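Local coordinates for hypothetical Membrane Spanning Protein (PDB 2FB5) that probably condenses two ATP molecules into cyclic di-AMP as a diadenylate cyclase, supporting efficient spore formation, at residues Y65-A68 and Y69-Y73; V184-E187 and E188-R191. All coordinates share one frame; numbering follows the deposited sequence.

Contact 1: Y65-A68 and Y69-Y73; sequences YIQA and YLSPY
Tyr65 and Tyr69, one helical turn apart, send their side chains the same way; the rings are close to parallel, planes 30° apart, but offset, with little face-to-face overlap. What touches is the CD1 corner of Tyr65, which lies 3.6 Å from Tyr69 CZ and about as far from its hydroxyl oxygen. Both CG atoms stand anti to their own carbonyl carbons (chi1 -72° and -66°), which swings the two rings to the same side of the helix. Ile66 and Leu70 repeat this pairing more loosely, Ile66 CG2 resting 4.1 Å from Leu70 CD1. This is the C-terminal part of helix 47-70, and its i to i+4 bonds run from Tyr69 N to Tyr65 O and from Leu70 N to Ile66 O. One step further along, Gln67 O is gripped twice by Ser71, from opposite faces of its carbonyl plane: by OG at 2.8 Å and by the backbone N at 3.0 Å. The Gln67 side chain kinks at chi2, which brings NE2 to 3.4 Å from Ser71 CB, while NE2 bonds Glu7 of helix 4-35. Facing the sheet, Ile66 meets Phe194, Leu70 meets Leu181, and Tyr69 meets Leu181 and Leu196.

Contact 2: V184-E187 and E188-R191; sequences VVSE and ETGR
A single hydroxyl serves two backbone amides here: Ser186 OG accepts from Thr189 N at 3.3 Å, fairly straight with 159° at the hydrogen. A weak second bond reaches the same Ser186 OG from Glu188 N at 3.1 Å. The setting is a beta hairpin between the antiparallel strands 181-185 and 192-196, and Ser186 stands where the first strand gives way to the turn. Its OG lies anti to the backbone N (chi1 168°), a torsion that carries the oxygen forward over the N-H groups of the bend.

The backbone of the same serine holds the turn as well. Ser186 N gives a nearly straight bond to Arg191 O at 2.9 Å, and Ser186 O takes Gly190 N, which comes from above the carbonyl plane. Gly190 has a positive phi of 78°, a value most easily reached without a side chain, and with it the chain turns back toward Arg191. Beside it, Val185 sets CG1 4.0 Å from Gly190 O, and that carbonyl in turn accepts from Ser88.

Out at the bend, both glutamates run out straight from CG. Glu187 OE2 has a salt bridge with Arg167 of helix 166-175, which ties the hairpin end to that helix, and one water donates to Glu187 OE2 and to Glu188 OE1. Glu187 OE2 and Glu188 OE1 are 5.9 Å apart, and the Arg167 charge, with the bridging water, probably offsets much of their repulsion. On the returning side Thr189 makes an ST turn: Thr189 OG1 accepts from Arg191 N at 3.0 Å, and the same OG1 lies 3.6 Å from Ser186 CB.

In the fold
From the N terminus, helix 4-35 comes first and helix 47-70 runs back beside it. Contact 1 is a local turn at the C-terminal end of that second helix, where it meets helix 4-35 and the residues of strands 181-185 and 192-196. The chain goes on to build the mixed sheet, with strand 94-98 at its middle, and only much later reaches contact 2, which closes the short hairpin loop joining those same two strands. The contacts follow in series, neither nesting nor crossing; the centres of contacts 1 and 2 lie about 22 Å apart, on opposite sides of the chain's centre. One joins the helical region to the sheet, the other links strands 181-185 and 192-196 and borders helix 166-175.

Contact 1: Y65-A68 and Y69-Y73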
loop_
_atom_site.group_PDB
_atom_site.type_symbol
_atom_site.label_atom_id
_atom_site.label_comp_id
_atom_site.label_asym_id
_atom_site.label_seq_id
_atom_site.Cartn_x
_atom_site.Cartn_y
_atom_site.Cartn_z
ATOM N N TYR A 65 -9.203 -12.321 -8.535
ATOM C CA TYR A 65 -9.843 -11.029 -8.784
ATOM C C TYR A 65 -10.992 -10.697 -7.825
ATOM O O TYR A 65 -11.126 -9.544 -7.413
ATOM C CB TYR A 65 -10.256 -10.869 -10.240
ATOM C CG TYR A 65 -9.050 -10.670 -11.134
ATOM C CD1 TYR A 65 -8.296 -9.492 -11.063
ATOM C CD2 TYR A 65 -8.638 -11.667 -12.015
ATOM C CE1 TYR A 65 -7.184 -9.304 -11.861
ATOM C CE2 TYR A 65 -7.499 -11.487 -12.825
ATOM C CZ TYR A 65 -6.793 -10.301 -12.746
ATOM O OH TYR A 65 -5.682 -10.091 -13.538
ATOM N N ILE A 66 -11.800 -11.687 -7.463
ATOM C CA ILE A 66 -12.890 -11.458 -6.504
ATOM C C ILE A 66 -12.263 -10.961 -5.198
ATOM O O ILE A 66 -12.700 -9.957 -4.642
ATOM C CB ILE A 66 -13.789 -12.716 -6.304
ATOM C CG1 ILE A 66 -14.656 -13.012 -7.545
ATOM C CG2 ILE A 66 -14.660 -12.624 -5.022
ATOM C CD1 ILE A 66 -15.426 -11.812 -8.132
ATOM N N GLN A 67 -11.209 -11.645 -4.750
ATOM C CA GLN A 67 -10.471 -11.262 -3.542
ATOM C C GLN A 67 -9.854 -9.862 -3.624
ATOM O O GLN A 67 -10.018 -9.066 -2.704
ATOM C CB GLN A 67 -9.415 -12.329 -3.205
ATOM C CG GLN A 67 -8.405 -11.967 -2.082
ATOM C CD GLN A 67 -9.025 -11.783 -0.705
ATOM O OE1 GLN A 67 -10.138 -12.254 -0.434
ATOM N NE2 GLN A 67 -8.284 -11.117 0.192
ATOM N N ALA A 68 -9.156 -9.565 -4.721
ATOM C CA ALA A 68 -8.465 -8.297 -4.894
ATOM C C ALA A 68 -9.436 -7.121 -5.035
ATOM O O ALA A 68 -9.208 -6.047 -4.465
ATOM C CB ALA A 68 -7.506 -8.356 -6.107
ATOM N N TYR A 69 -10.515 -7.328 -5.787
ATOM C CA TYR A 69 -11.504 -6.267 -6.027
ATOM C C TYR A 69 -12.515 -6.060 -4.896
ATOM O O TYR A 69 -13.022 -4.952 -4.716
ATOM C CB TYR A 69 -12.271 -6.524 -7.319
ATOM C CG TYR A 69 -11.449 -6.435 -8.585
ATOM C CD1 TYR A 69 -10.344 -5.576 -8.678
ATOM C CD2 TYR A 69 -11.791 -7.189 -9.702
ATOM C CE1 TYR A 69 -9.591 -5.496 -9.858
ATOM C CE2 TYR A 69 -11.054 -7.121 -10.873
ATOM C CZ TYR A 69 -9.960 -6.273 -10.952
ATOM O OH TYR A 69 -9.232 -6.204 -12.129
ATOM N N LEU A 70 -12.822 -7.127 -4.155
ATOM C CA LEU A 70 -13.885 -7.064 -3.150
ATOM C C LEU A 70 -13.424 -7.051 -1.682
ATOM O O LEU A 70 -14.131 -6.517 -0.833
ATOM C CB LEU A 70 -14.936 -8.175 -3.359
ATOM C CG LEU A 70 -15.717 -8.221 -4.679
ATOM C CD1 LEU A 70 -16.889 -9.226 -4.601
ATOM C CD2 LEU A 70 -16.241 -6.840 -5.112
ATOM N N SER A 71 -12.251 -7.604 -1.378
ATOM C CA SER A 71 -11.857 -7.732 0.034
ATOM C C SER A 71 -11.810 -6.411 0.820
ATOM O O SER A 71 -12.091 -6.429 2.016
ATOM C CB SER A 71 -10.563 -8.534 0.229
ATOM O OG SER A 71 -9.449 -7.797 -0.229
ATOM N N PRO A 72 -11.441 -5.280 0.176
ATOM C CA PRO A 72 -11.485 -4.025 0.922
ATOM C C PRO A 72 -12.891 -3.517 1.229
ATOM O O PRO A 72 -13.047 -2.591 2.039
ATOM C CB PRO A 72 -10.785 -3.027 -0.017
ATOM C CG PRO A 72 -10.076 -3.853 -1.016
ATOM C CD PRO A 72 -10.899 -5.067 -1.183
ATOM N N TYR A 73 -13.902 -4.109 0.592
ATOM C CA TYR A 73 -15.250 -3.545 0.633
ATOM C C TYR A 73 -16.307 -4.448 1.245
ATOM O O TYR A 73 -17.394 -3.982 1.610
ATOM C CB TYR A 73 -15.668 -3.095 -0.773
ATOM C CG TYR A 73 -14.655 -2.166 -1.368
ATOM C CD1 TYR A 73 -14.530 -0.866 -0.893
ATOM C CD2 TYR A 73 -13.806 -2.590 -2.392
ATOM C CE1 TYR A 73 -13.598 -0.008 -1.422
ATOM C CE2 TYR A 73 -12.857 -1.734 -2.930
ATOM C CZ TYR A 73 -12.765 -0.450 -2.436
ATOM O OH TYR A 73 -11.842 0.408 -2.945
HETATM O O HOH W 1 -9.951 -3.304 -4.872
#

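Contact 2: V184-E187 and E188-R191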
loop_
_atom_site.group_PDB
_atom_site.type_symbol
_atom_site.label_atom_id
_atom_site.label_comp_id
_atom_site.label_asym_id
_atom_site.label_seq_id
_atom_site.Cartn_x
_atom_site.Cartn_y
_atom_site.Cartn_z
ATOM N N VAL A 184 -23.128 -11.240 -12.257
ATOM C CA VAL A 184 -24.286 -11.700 -13.024
ATOM C C VAL A 184 -24.248 -13.225 -13.141
ATOM O O VAL A 184 -23.177 -13.801 -13.328
ATOM C CB VAL A 184 -24.311 -11.093 -14.459
ATOM C CG1 VAL A 184 -25.595 -11.451 -15.177
ATOM C CG2 VAL A 184 -24.175 -9.582 -14.419
ATOM N N VAL A 185 -25.411 -13.864 -12.989
ATOM C CA VAL A 185 -25.615 -15.265 -13.384
ATOM C C VAL A 185 -26.645 -15.224 -14.504
ATOM O O VAL A 185 -27.706 -14.615 -14.366
ATOM C CB VAL A 185 -26.127 -16.180 -12.227
ATOM C CG1 VAL A 185 -26.244 -17.646 -12.691
ATOM C CG2 VAL A 185 -25.216 -16.096 -11.014
ATOM N N SER A 186 -26.303 -15.817 -15.641
ATOM C CA SER A 186 -27.243 -15.907 -16.759
ATOM C C SER A 186 -28.311 -16.966 -16.490
ATOM O O SER A 186 -27.993 -18.097 -16.133
ATOM C CB SER A 186 -26.507 -16.239 -18.058
ATOM O OG SER A 186 -27.439 -16.596 -19.069
ATOM N N GLU A 187 -29.571 -16.593 -16.664
ATOM C CA GLU A 187 -30.681 -17.549 -16.568
ATOM C C GLU A 187 -30.720 -18.534 -17.747
ATOM O O GLU A 187 -31.302 -19.611 -17.641
ATOM C CB GLU A 187 -32.019 -16.827 -16.432
ATOM C CG GLU A 187 -32.392 -15.928 -17.607
ATOM C CD GLU A 187 -33.748 -15.260 -17.433
ATOM O OE1 GLU A 187 -34.574 -15.767 -16.645
ATOM O OE2 GLU A 187 -33.991 -14.227 -18.090
ATOM N N GLU A 188 -30.099 -18.158 -18.866
ATOM C CA GLU A 188 -30.046 -19.015 -20.053
ATOM C C GLU A 188 -29.032 -20.149 -19.936
ATOM O O GLU A 188 -29.348 -21.297 -20.244
ATOM C CB GLU A 188 -29.730 -18.185 -21.293
ATOM C CG GLU A 188 -30.636 -16.991 -21.496
ATOM C CD GLU A 188 -30.403 -16.310 -22.831
ATOM O OE1 GLU A 188 -31.186 -15.399 -23.175
ATOM O OE2 GLU A 188 -29.440 -16.687 -23.539
ATOM N N THR A 189 -27.820 -19.828 -19.484
ATOM C CA THR A 189 -26.705 -20.772 -19.519
ATOM C C THR A 189 -26.089 -21.067 -18.156
ATOM O O THR A 189 -25.321 -22.015 -18.020
ATOM C CB THR A 189 -25.565 -20.229 -20.394
ATOM O OG1 THR A 189 -25.014 -19.062 -19.771
ATOM C CG2 THR A 189 -26.055 -19.877 -21.803
ATOM N N GLY A 190 -26.388 -20.239 -17.158
ATOM C CA GLY A 190 -25.708 -20.342 -15.860
ATOM C C GLY A 190 -24.305 -19.746 -15.833
ATOM O O GLY A 190 -23.633 -19.776 -14.797
ATOM N N ARG A 191 -23.852 -19.202 -16.961
ATOM C CA ARG A 191 -22.559 -18.522 -17.006
ATOM C C ARG A 191 -22.535 -17.381 -15.990
ATOM O O ARG A 191 -23.481 -16.597 -15.904
ATOM C CB ARG A 191 -22.267 -17.961 -18.401
ATOM C CG ARG A 191 -21.083 -16.982 -18.433
ATOM C CD ARG A 191 -20.730 -16.548 -19.848
ATOM N NE ARG A 191 -20.019 -17.614 -20.552
ATOM C CZ ARG A 191 -19.670 -17.583 -21.837
ATOM N NH1 ARG A 191 -19.972 -16.538 -22.605
ATOM N NH2 ARG A 191 -19.020 -18.616 -22.360
HETATM O O HOH W 2 -33.515 -14.810 -20.966
#